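Local coordinates for protein citrate lyase, subunit 1 (Methanosaeta concilii, PDB 6HXI) that probably cleaves citrate with ATP and coenzyme A to give acetyl-CoA and oxaloacetate, working together with a succinyl-CoA-ligase-like partner chain, at residues T275-A287 with D297-P309. Sequence-based numbering, arbitrary orientation.
Sequences TMVAGGGASVIYA and DEMANYGEYSGDP. With COA (coenzyme A), chain G.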
ATOM      1  N   THR C 275      -0.776  11.182 -60.686  1.00 57.56           N
ATOM      2  CA  THR C 275      -1.721  11.813 -59.792  1.00 56.87           C
ATOM      3  C   THR C 275      -1.851  11.106 -58.452  1.00 62.28           C
ATOM      4  O   THR C 275      -1.835   9.868 -58.371  1.00 62.96           O
ATOM      5  CB  THR C 275      -3.104  11.936 -60.462  1.00 65.35           C
ATOM      6  OG1 THR C 275      -3.575  10.641 -60.862  1.00 63.30           O
ATOM      7  CG2 THR C 275      -3.123  12.927 -61.628  1.00 61.98           C
ATOM      8  N   MET C 276      -2.023  11.904 -57.402  1.00 57.54           N
ATOM      9  CA  MET C 276      -2.295  11.414 -56.065  1.00 56.26           C
ATOM     10  C   MET C 276      -3.379  12.315 -55.512  1.00 56.51           C
ATOM     11  O   MET C 276      -3.119  13.261 -54.765  1.00 56.31           O
ATOM     12  CB  MET C 276      -1.047  11.341 -55.189  1.00 59.80           C
ATOM     13  CG  MET C 276      -1.330  10.678 -53.864  1.00 64.29           C
ATOM     14  SD  MET C 276       0.146  10.143 -52.995  1.00 72.36           S
ATOM     15  CE  MET C 276       1.140  11.656 -53.058  1.00 70.62           C
ATOM     16  N   VAL C 277      -4.600  12.044 -55.966  1.00 50.74           N
ATOM     17  CA  VAL C 277      -5.789  12.831 -55.644  1.00 49.27           C
ATOM     18  C   VAL C 277      -6.612  12.179 -54.536  1.00 50.15           C
ATOM     19  O   VAL C 277      -6.821  10.966 -54.533  1.00 49.06           O
ATOM     20  CB  VAL C 277      -6.636  13.158 -56.912  1.00 51.99           C
ATOM     21  CG1 VAL C 277      -7.834  14.031 -56.568  1.00 50.87           C
ATOM     22  CG2 VAL C 277      -5.777  13.827 -57.984  1.00 53.13           C
ATOM     23  N   ALA C 278      -7.047  13.002 -53.586  1.00 45.83           N
ATOM     24  CA  ALA C 278      -7.884  12.582 -52.497  1.00 44.77           C
ATOM     25  C   ALA C 278      -9.360  12.605 -52.918  1.00 50.89           C
ATOM     26  O   ALA C 278      -9.851  13.612 -53.441  1.00 51.86           O
ATOM     27  CB  ALA C 278      -7.661  13.487 -51.314  1.00 45.24           C
ATOM     28  N   GLY C 279     -10.043  11.485 -52.729  1.00 47.99           N
ATOM     29  CA  GLY C 279     -11.473  11.379 -53.006  1.00 48.55           C
ATOM     30  C   GLY C 279     -11.856  10.768 -54.330  1.00 54.70           C
ATOM     31  O   GLY C 279     -11.188  10.992 -55.340  1.00 56.78           O
ATOM     32  N   GLY C 280     -12.929   9.983 -54.313  1.00 51.05           N
ATOM     33  CA  GLY C 280     -13.482   9.357 -55.511  1.00 51.17           C
ATOM     34  C   GLY C 280     -13.994  10.386 -56.505  1.00 55.42           C
ATOM     35  O   GLY C 280     -13.677  10.305 -57.693  1.00 57.45           O
ATOM     36  N   GLY C 281     -14.764  11.368 -56.013  1.00 49.71           N
ATOM     37  CA  GLY C 281     -15.332  12.447 -56.821  1.00 49.00           C
ATOM     38  C   GLY C 281     -14.296  13.317 -57.500  1.00 53.00           C
ATOM     39  O   GLY C 281     -14.320  13.466 -58.724  1.00 53.51           O
ATOM     40  N   ALA C 282     -13.370  13.891 -56.708  1.00 49.09           N
ATOM     41  CA  ALA C 282     -12.303  14.780 -57.173  1.00 49.17           C
ATOM     42  C   ALA C 282     -11.290  14.133 -58.125  1.00 52.33           C
ATOM     43  O   ALA C 282     -10.835  14.813 -59.046  1.00 52.85           O
ATOM     44  CB  ALA C 282     -11.580  15.377 -55.986  1.00 49.46           C
ATOM     45  N   SER C 283     -10.932  12.836 -57.915  1.00 46.59           N
ATOM     46  CA  SER C 283      -9.942  12.143 -58.757  1.00 47.18           C
ATOM     47  C   SER C 283     -10.415  11.982 -60.193  1.00 53.03           C
ATOM     48  O   SER C 283      -9.623  12.084 -61.133  1.00 53.31           O
ATOM     49  CB  SER C 283      -9.550  10.803 -58.153  1.00 49.44           C
ATOM     50  OG  SER C 283     -10.694  10.012 -57.880  1.00 57.14           O
ATOM     51  N   VAL C 284     -11.727  11.755 -60.345  1.00 50.23           N
ATOM     52  CA  VAL C 284     -12.439  11.613 -61.612  1.00 50.33           C
ATOM     53  C   VAL C 284     -12.385  12.966 -62.304  1.00 56.14           C
ATOM     54  O   VAL C 284     -12.053  13.025 -63.489  1.00 57.39           O
ATOM     55  CB  VAL C 284     -13.893  11.109 -61.358  1.00 53.31           C
ATOM     56  CG1 VAL C 284     -14.761  11.236 -62.595  1.00 54.56           C
ATOM     57  CG2 VAL C 284     -13.898   9.664 -60.857  1.00 52.22           C
ATOM     58  N   ILE C 285     -12.642  14.058 -61.548  1.00 53.63           N
ATOM     59  CA  ILE C 285     -12.626  15.432 -62.078  1.00 54.67           C
ATOM     60  C   ILE C 285     -11.227  15.828 -62.555  1.00 60.36           C
ATOM     61  O   ILE C 285     -11.118  16.447 -63.617  1.00 62.81           O
ATOM     62  CB  ILE C 285     -13.258  16.472 -61.108  1.00 56.15           C
ATOM     63  CG1 ILE C 285     -14.737  16.122 -60.844  1.00 54.44           C
ATOM     64  CG2 ILE C 285     -13.115  17.921 -61.663  1.00 57.78           C
ATOM     65  CD1 ILE C 285     -15.375  16.814 -59.682  1.00 60.81           C
ATOM     66  N   TYR C 286     -10.167  15.451 -61.802  1.00 55.02           N
ATOM     67  CA  TYR C 286      -8.783  15.737 -62.214  1.00 54.83           C
ATOM     68  C   TYR C 286      -8.442  14.992 -63.491  1.00 56.17           C
ATOM     69  O   TYR C 286      -7.815  15.573 -64.361  1.00 58.02           O
ATOM     70  CB  TYR C 286      -7.778  15.407 -61.111  1.00 55.41           C
ATOM     71  CG  TYR C 286      -7.595  16.497 -60.081  1.00 56.79           C
ATOM     72  CD1 TYR C 286      -8.468  16.619 -59.008  1.00 57.64           C
ATOM     73  CD2 TYR C 286      -6.501  17.357 -60.133  1.00 58.08           C
ATOM     74  CE1 TYR C 286      -8.269  17.578 -58.018  1.00 57.24           C
ATOM     75  CE2 TYR C 286      -6.293  18.321 -59.147  1.00 58.14           C
ATOM     76  CZ  TYR C 286      -7.179  18.423 -58.087  1.00 61.58           C
ATOM     77  OH  TYR C 286      -6.991  19.350 -57.093  1.00 63.27           O
ATOM     78  N   ALA C 287      -8.904  13.733 -63.628  1.00 50.72           N
ATOM     79  CA  ALA C 287      -8.725  12.914 -64.833  1.00 52.05           C
ATOM     80  C   ALA C 287      -9.487  13.542 -66.021  1.00 56.44           C
ATOM     81  O   ALA C 287      -8.944  13.597 -67.117  1.00 57.67           O
ATOM     82  CB  ALA C 287      -9.211  11.492 -64.582  1.00 51.65           C
ATOM     83  N   ASP C 297      -3.127  10.399 -73.054  1.00 77.25           N
ATOM     84  CA  ASP C 297      -1.988   9.558 -73.377  1.00 78.25           C
ATOM     85  C   ASP C 297      -0.916   9.654 -72.285  1.00 79.05           C
ATOM     86  O   ASP C 297      -0.346   8.634 -71.907  1.00 77.72           O
ATOM     87  CB  ASP C 297      -1.410   9.958 -74.747  1.00 83.86           C
ATOM     88  CG  ASP C 297      -2.424  10.095 -75.881  1.00105.85           C
ATOM     89  OD1 ASP C 297      -3.546   9.533 -75.758  1.00107.02           O
ATOM     90  OD2 ASP C 297      -2.092  10.751 -76.897  1.00115.29           O
ATOM     91  N   GLU C 298      -0.674  10.869 -71.750  1.00 74.58           N
ATOM     92  CA  GLU C 298       0.313  11.063 -70.690  1.00 73.66           C
ATOM     93  C   GLU C 298      -0.207  10.712 -69.284  1.00 76.68           C
ATOM     94  O   GLU C 298       0.575  10.717 -68.323  1.00 76.50           O
ATOM     95  CB  GLU C 298       0.925  12.467 -70.727  1.00 75.63           C
ATOM     96  CG  GLU C 298       1.878  12.683 -71.898  1.00 91.49           C
ATOM     97  CD  GLU C 298       2.955  11.646 -72.194  1.00111.33           C
ATOM     98  OE1 GLU C 298       3.350  10.884 -71.280  1.00 95.88           O
ATOM     99  OE2 GLU C 298       3.427  11.621 -73.354  1.00107.27           O
ATOM    100  N   MET C 299      -1.500  10.382 -69.158  1.00 72.04           N
ATOM    101  CA  MET C 299      -2.060   9.998 -67.864  1.00 69.30           C
ATOM    102  C   MET C 299      -1.560   8.619 -67.475  1.00 69.83           C
ATOM    103  O   MET C 299      -2.056   7.603 -67.964  1.00 70.08           O
ATOM    104  CB  MET C 299      -3.576  10.070 -67.866  1.00 71.25           C
ATOM    105  CG  MET C 299      -4.082  10.978 -66.812  1.00 74.92           C
ATOM    106  SD  MET C 299      -5.821  10.690 -66.497  1.00 79.43           S
ATOM    107  CE  MET C 299      -6.475  11.524 -67.780  1.00 77.80           C
ATOM    108  N   ALA C 300      -0.523   8.606 -66.640  1.00 63.90           N
ATOM    109  CA  ALA C 300       0.159   7.407 -66.183  1.00 63.53           C
ATOM    110  C   ALA C 300      -0.647   6.497 -65.255  1.00 66.00           C
ATOM    111  O   ALA C 300      -0.356   5.293 -65.173  1.00 65.88           O
ATOM    112  CB  ALA C 300       1.460   7.788 -65.528  1.00 64.65           C
ATOM    113  N   ASN C 301      -1.638   7.064 -64.540  1.00 60.27           N
ATOM    114  CA  ASN C 301      -2.445   6.286 -63.603  1.00 58.66           C
ATOM    115  C   ASN C 301      -3.748   6.976 -63.210  1.00 62.15           C
ATOM    116  O   ASN C 301      -3.908   8.184 -63.425  1.00 63.75           O
ATOM    117  CB  ASN C 301      -1.643   6.031 -62.311  1.00 55.23           C
ATOM    118  CG  ASN C 301      -1.531   7.258 -61.427  1.00 69.26           C
ATOM    119  OD1 ASN C 301      -0.961   8.285 -61.803  1.00 64.62           O
ATOM    120  ND2 ASN C 301      -2.110   7.197 -60.252  1.00 55.43           N
ATOM    121  N   TYR C 302      -4.657   6.199 -62.593  1.00 55.05           N
ATOM    122  CA  TYR C 302      -5.879   6.668 -61.953  1.00 52.74           C
ATOM    123  C   TYR C 302      -5.776   6.134 -60.540  1.00 59.49           C
ATOM    124  O   TYR C 302      -5.791   4.923 -60.326  1.00 59.37           O
ATOM    125  CB  TYR C 302      -7.208   6.221 -62.622  1.00 52.72           C
ATOM    126  CG  TYR C 302      -8.379   6.546 -61.721  1.00 52.30           C
ATOM    127  CD1 TYR C 302      -8.860   7.849 -61.617  1.00 53.25           C
ATOM    128  CD2 TYR C 302      -8.879   5.598 -60.830  1.00 53.01           C
ATOM    129  CE1 TYR C 302      -9.815   8.196 -60.664  1.00 50.79           C
ATOM    130  CE2 TYR C 302      -9.824   5.939 -59.860  1.00 52.88           C
ATOM    131  CZ  TYR C 302     -10.316   7.232 -59.806  1.00 58.30           C
ATOM    132  OH  TYR C 302     -11.282   7.563 -58.882  1.00 59.81           O
ATOM    133  N   GLY C 303      -5.637   7.046 -59.601  1.00 58.55           N
ATOM    134  CA  GLY C 303      -5.515   6.739 -58.183  1.00 58.10           C
ATOM    135  C   GLY C 303      -6.479   7.558 -57.345  1.00 60.54           C
ATOM    136  O   GLY C 303      -7.016   8.582 -57.803  1.00 59.32           O
ATOM    137  N   GLU C 304      -6.661   7.123 -56.093  1.00 54.30           N
ATOM    138  CA  GLU C 304      -7.599   7.706 -55.143  1.00 51.92           C
ATOM    139  C   GLU C 304      -7.279   7.206 -53.728  1.00 52.05           C
ATOM    140  O   GLU C 304      -7.015   6.023 -53.526  1.00 50.44           O
ATOM    141  CB  GLU C 304      -9.014   7.231 -55.552  1.00 53.06           C
ATOM    142  CG  GLU C 304     -10.170   7.873 -54.839  1.00 61.02           C
ATOM    143  CD  GLU C 304     -10.697   7.078 -53.662  1.00 75.51           C
ATOM    144  OE1 GLU C 304     -11.379   6.049 -53.873  1.00 69.59           O
ATOM    145  OE2 GLU C 304     -10.422   7.492 -52.517  1.00 63.96           O
ATOM    146  N   TYR C 305      -7.307   8.118 -52.768  1.00 47.73           N
ATOM    147  CA  TYR C 305      -7.186   7.863 -51.331  1.00 45.90           C
ATOM    148  C   TYR C 305      -8.207   8.775 -50.645  1.00 49.65           C
ATOM    149  O   TYR C 305      -8.363   9.929 -51.038  1.00 49.06           O
ATOM    150  CB  TYR C 305      -5.754   8.058 -50.790  1.00 46.74           C
ATOM    151  CG  TYR C 305      -5.331   9.498 -50.624  1.00 48.50           C
ATOM    152  CD1 TYR C 305      -4.797  10.217 -51.690  1.00 50.67           C
ATOM    153  CD2 TYR C 305      -5.450  10.142 -49.396  1.00 48.96           C
ATOM    154  CE1 TYR C 305      -4.406  11.544 -51.541  1.00 50.65           C
ATOM    155  CE2 TYR C 305      -5.082  11.476 -49.239  1.00 50.18           C
ATOM    156  CZ  TYR C 305      -4.550  12.171 -50.311  1.00 55.14           C
ATOM    157  OH  TYR C 305      -4.197  13.482 -50.157  1.00 50.37           O
ATOM    158  N   SER C 306      -8.959   8.245 -49.693  1.00 45.89           N
ATOM    159  CA  SER C 306      -9.976   8.995 -48.954  1.00 45.24           C
ATOM    160  C   SER C 306     -10.330   8.215 -47.703  1.00 47.24           C
ATOM    161  O   SER C 306      -9.651   7.253 -47.381  1.00 47.52           O
ATOM    162  CB  SER C 306     -11.215   9.208 -49.820  1.00 48.04           C
ATOM    163  OG  SER C 306     -11.711   7.944 -50.226  1.00 54.59           O
ATOM    164  N   GLY C 307     -11.368   8.633 -47.007  1.00 44.74           N
ATOM    165  CA  GLY C 307     -11.823   7.955 -45.794  1.00 44.72           C
ATOM    166  C   GLY C 307     -10.848   8.033 -44.641  1.00 47.51           C
ATOM    167  O   GLY C 307     -10.737   7.092 -43.852  1.00 48.17           O
ATOM    168  N   ASP C 308     -10.139   9.165 -44.546  1.00 43.89           N
ATOM    169  CA  ASP C 308      -9.139   9.491 -43.517  1.00 42.68           C
ATOM    170  C   ASP C 308      -8.081   8.382 -43.292  1.00 44.78           C
ATOM    171  O   ASP C 308      -8.041   7.805 -42.197  1.00 45.82           O
ATOM    172  CB  ASP C 308      -9.798   9.920 -42.192  1.00 43.01           C
ATOM    173  CG  ASP C 308      -8.861  10.597 -41.183  1.00 55.84           C
ATOM    174  OD1 ASP C 308      -7.843  11.221 -41.617  1.00 54.01           O
ATOM    175  OD2 ASP C 308      -9.159  10.537 -39.965  1.00 64.94           O
ATOM    176  N   PRO C 309      -7.195   8.084 -44.293  1.00 39.89           N
ATOM    177  CA  PRO C 309      -6.143   7.079 -44.054  1.00 38.98           C
ATOM    178  C   PRO C 309      -5.046   7.634 -43.146  1.00 42.24           C
ATOM    179  O   PRO C 309      -4.777   8.834 -43.195  1.00 43.10           O
ATOM    180  CB  PRO C 309      -5.607   6.774 -45.459  1.00 41.68           C
ATOM    181  CG  PRO C 309      -5.950   7.944 -46.293  1.00 46.49           C
ATOM    182  CD  PRO C 309      -7.101   8.668 -45.659  1.00 41.78           C
TER
HETATM  183  N1A COA G 701     -10.742  -6.763 -30.290  1.00 37.02           N
HETATM  184  C2A COA G 701     -11.546  -7.183 -31.273  1.00 38.66           C
HETATM  185  N3A COA G 701     -12.131  -6.465 -32.242  1.00 36.94           N
HETATM  186  C4A COA G 701     -11.868  -5.156 -32.099  1.00 37.60           C
HETATM  187  C5A COA G 701     -11.066  -4.575 -31.132  1.00 36.70           C
HETATM  188  C6A COA G 701     -10.452  -5.443 -30.208  1.00 37.31           C
HETATM  189  N6A COA G 701      -9.581  -5.039 -29.285  1.00 40.79           N
HETATM  190  N7A COA G 701     -11.103  -3.193 -31.231  1.00 41.12           N
HETATM  191  C8A COA G 701     -11.902  -2.973 -32.244  1.00 40.25           C
HETATM  192  N9A COA G 701     -12.407  -4.113 -32.816  1.00 41.42           N
HETATM  193  C1B COA G 701     -13.350  -4.213 -33.929  1.00 39.94           C
HETATM  194  C2B COA G 701     -14.668  -3.471 -33.745  1.00 40.71           C
HETATM  195  O2B COA G 701     -15.587  -4.238 -32.965  1.00 43.32           O
HETATM  196  C3B COA G 701     -15.114  -3.335 -35.204  1.00 39.95           C
HETATM  197  O3B COA G 701     -15.703  -4.555 -35.705  1.00 37.56           O
HETATM  198  P3B COA G 701     -16.768  -4.602 -36.891  1.00 35.80           P
HETATM  199  O7A COA G 701     -16.171  -3.866 -38.042  1.00 36.78           O
HETATM  200  O8A COA G 701     -17.007  -6.045 -37.160  1.00 39.03           O
HETATM  201  O9A COA G 701     -18.053  -3.969 -36.326  1.00 35.17           O
HETATM  202  C4B COA G 701     -13.800  -3.216 -35.986  1.00 37.80           C
HETATM  203  O4B COA G 701     -12.760  -3.660 -35.090  1.00 38.21           O
HETATM  204  C5B COA G 701     -13.483  -1.839 -36.512  1.00 39.15           C
HETATM  205  O5B COA G 701     -13.752  -0.894 -35.457  1.00 42.87           O
HETATM  206  P1A COA G 701     -14.495   0.530 -35.757  1.00 45.87           P
HETATM  207  O1A COA G 701     -14.356   1.527 -34.666  1.00 46.78           O
HETATM  208  O2A COA G 701     -15.932   0.340 -36.220  1.00 39.95           O
HETATM  209  O3A COA G 701     -13.583   0.912 -37.010  1.00 51.94           O
HETATM  210  P2A COA G 701     -13.244   2.145 -37.957  1.00 48.04           P
HETATM  211  O4A COA G 701     -12.125   2.919 -37.385  1.00 49.20           O
HETATM  212  O5A COA G 701     -12.849   1.528 -39.279  1.00 50.70           O
HETATM  213  O6A COA G 701     -14.587   3.042 -38.086  1.00 41.51           O
HETATM  214  CBP COA G 701     -15.754   4.044 -39.980  1.00 36.87           C
HETATM  215  CCP COA G 701     -15.579   2.801 -39.101  1.00 39.55           C
HETATM  216  CDP COA G 701     -16.842   3.745 -41.020  1.00 29.73           C
HETATM  217  CEP COA G 701     -16.174   5.268 -39.142  1.00 36.86           C
HETATM  218  CAP COA G 701     -14.403   4.347 -40.685  1.00 40.28           C
HETATM  219  OAP COA G 701     -13.837   3.172 -41.237  1.00 42.80           O
HETATM  220  C9P COA G 701     -14.413   5.445 -41.740  1.00 45.34           C
HETATM  221  O9P COA G 701     -14.358   6.629 -41.398  1.00 49.14           O
HETATM  222  N8P COA G 701     -14.470   5.051 -43.023  1.00 43.34           N
HETATM  223  C7P COA G 701     -14.585   5.986 -44.134  1.00 39.76           C
HETATM  224  C6P COA G 701     -15.893   5.830 -44.859  1.00 43.61           C
HETATM  225  C5P COA G 701     -15.984   6.721 -46.076  1.00 46.46           C
HETATM  226  O5P COA G 701     -14.974   7.042 -46.699  1.00 49.05           O
HETATM  227  N4P COA G 701     -17.203   7.147 -46.406  1.00 47.54           N
HETATM  228  C3P COA G 701     -17.446   8.095 -47.485  1.00 51.38           C
HETATM  229  C2P COA G 701     -17.212   9.532 -47.065  1.00 54.05           C
HETATM  230  S1P COA G 701     -17.763  10.542 -48.467  1.00 58.56           S
HETATM  231  O   HOH W   1      -4.709  10.008 -57.903  1.00 77.51           O
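Asn301 reads the backbone of Thr275 with both ends of its amide. Asn301 OD1 accepts from Thr275 N at 3.1 Å, on a lone pair in the carbonyl plane, and ND2 donates to Thr275 O with an N-H...O angle of 174°, the acceptor lying in the amide plane. Two bonds on one flat group fix its rotation; with an alanine here, the N-H and carbonyl of Thr275 would probably lose these two mates. A water carries the pairing onward, accepting from Val277 N and donating weakly to Gly303 O. At the far end Gly279 N donates to Tyr305 O at 2.8 Å, from above the carbonyl plane, while the return bond, Tyr305 N to Val277 O, is weak. The Tyr305 ring, its CG between backbone N and carbonyl carbon (chi1 76°), turns one face to Ala278 CB, 3.9 Å from the ring centroid, a CH-pi contact; Met276 O lies at its edge. Tyr302 instead reaches the helix: its OH donates to Ser283 OG at 2.7 Å, and Gly274 of the neighbouring alpha-subunit chain donates to that same OH. Glu304 lays CG against Gly279 O (3.3 Å), and its OE2 receives Ser306 OG, while Ser261 binds OE1. Gly279 occupies the N-cap position of helix 280-292, and at its backbone angles a CB would collide with the carbonyl O of the preceding residue. Strand 301-306 runs nearly antiparallel to helix 280-287 (154°, axes 8.0 Å apart), pairs with strand 261-266, and flanks the end of strand 273-275 in the parallel sheet, with helix 311-325 covering Met276 and Gly307, just past the strand, forming part of the coenzyme A pocket.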